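Local coordinates for protein conk-C1 (Conus cocceus, PDB 6YHT) that blocks potassium channels, probably by a molecular lid mechanism, as a Kunitz-type cone snail toxin, at residues F46-T49 and F50-Q53. Sequence-based numbering, arbitrary orientation.
Sequences FIHT and FDCQ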
# COMPACT_ATOMS: atom_id res chain seq x y z
N PHE A 46 -1.48 -3.16 -1.46
CA PHE A 46 -1.39 -4.57 -1.81
C PHE A 46 -2.18 -5.41 -0.82
O PHE A 46 -2.30 -5.05 0.36
CB PHE A 46 0.05 -5.05 -1.82
CG PHE A 46 0.96 -4.28 -2.74
CD1 PHE A 46 1.23 -4.75 -4.01
CD2 PHE A 46 1.57 -3.12 -2.31
CE1 PHE A 46 2.09 -4.06 -4.85
CE2 PHE A 46 2.42 -2.43 -3.13
CZ PHE A 46 2.69 -2.90 -4.41
N ILE A 47 -2.68 -6.54 -1.29
CA ILE A 47 -3.45 -7.43 -0.42
C ILE A 47 -2.53 -8.21 0.50
O ILE A 47 -2.87 -8.50 1.65
CB ILE A 47 -4.32 -8.38 -1.26
CG1 ILE A 47 -5.29 -7.61 -2.14
CG2 ILE A 47 -5.07 -9.33 -0.34
CD1 ILE A 47 -6.67 -7.43 -1.54
N HIS A 48 -1.35 -8.57 0.01
CA HIS A 48 -0.41 -9.38 0.76
C HIS A 48 0.97 -8.76 0.72
O HIS A 48 1.31 -7.99 -0.19
CB HIS A 48 -0.33 -10.82 0.24
CG HIS A 48 -1.49 -11.64 0.67
ND1 HIS A 48 -2.51 -11.99 -0.18
CD2 HIS A 48 -1.83 -12.12 1.89
CE1 HIS A 48 -3.41 -12.68 0.48
NE2 HIS A 48 -3.03 -12.77 1.74
N THR A 49 1.77 -9.15 1.72
CA THR A 49 3.12 -8.62 1.84
C THR A 49 3.97 -9.07 0.68
O THR A 49 4.74 -8.27 0.12
CB THR A 49 3.73 -9.09 3.16
OG1 THR A 49 2.90 -8.64 4.24
CG2 THR A 49 5.10 -8.51 3.34
N PHE A 50 3.85 -10.33 0.29
CA PHE A 50 4.61 -10.83 -0.85
C PHE A 50 4.40 -9.97 -2.09
O PHE A 50 5.35 -9.63 -2.80
CB PHE A 50 4.23 -12.29 -1.14
CG PHE A 50 4.84 -12.81 -2.40
CD1 PHE A 50 6.17 -13.16 -2.43
CD2 PHE A 50 4.10 -12.91 -3.56
CE1 PHE A 50 6.74 -13.62 -3.59
CE2 PHE A 50 4.66 -13.36 -4.72
CZ PHE A 50 5.99 -13.73 -4.74
N ASP A 51 3.15 -9.62 -2.38
CA ASP A 51 2.86 -8.78 -3.54
C ASP A 51 3.68 -7.50 -3.49
O ASP A 51 4.27 -7.08 -4.49
CB ASP A 51 1.38 -8.41 -3.58
CG ASP A 51 0.48 -9.59 -3.36
OD1 ASP A 51 0.98 -10.72 -3.27
OD2 ASP A 51 -0.75 -9.37 -3.29
N CYS A 52 3.73 -6.89 -2.31
CA CYS A 52 4.45 -5.64 -2.16
C CYS A 52 5.94 -5.86 -2.33
O CYS A 52 6.59 -5.20 -3.16
CB CYS A 52 4.13 -5.05 -0.78
SG CYS A 52 5.01 -3.53 -0.44
N GLN A 53 6.51 -6.81 -1.58
CA GLN A 53 7.94 -7.04 -1.65
C GLN A 53 8.38 -7.43 -3.04
O GLN A 53 9.47 -7.03 -3.48
CB GLN A 53 8.36 -8.12 -0.67
CG GLN A 53 7.90 -7.80 0.71
CD GLN A 53 8.54 -8.68 1.73
OE1 GLN A 53 8.46 -9.90 1.64
NE2 GLN A 53 9.22 -8.06 2.70
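The ring of F46 lies against the first turn of helix 49-56. C52 CA sits over one face of the ring, 3.6 Å from its centroid and only 4° off the normal, a CH-pi contact. C52 CB packs over the same face, 3.6 Å from F46 CD2. The sulfur meets the ring obliquely, with C52 SG 4.5 Å from the F46 centroid, as a Cys sulfur-aromatic contact. D51 CB also approaches the ring obliquely, 3.7 Å from F46 CD1.

In this Kunitz (BPTI-type) domain, residues 46-48 lead into the C-terminal helix 49-56. C52 is disulfide-bonded to C31 of strand 30-36, and F46 shares backbone hydrogen bonds with I22 of strand 19-25. The side chain of C52, which packs on the F46 ring, also touches I22 and Y24 of strand 19-25.

H48 is the N-cap residue. The D51 carboxylate folds back over the start of the helix, its CG beside its own backbone N (chi1 -47°). D51 OD2 accepts a weak hydrogen bond from H48 N, 3.4 Å. C52 N gives another weak bond to H48 O. The Q53 N to T49 O bond is shorter and nearly straight, 2.9 Å and 174°.

T49 and Q53 run side by side and point the same way. T49 CG2, anti to the backbone N, lies 3.8 Å from Q53 CD.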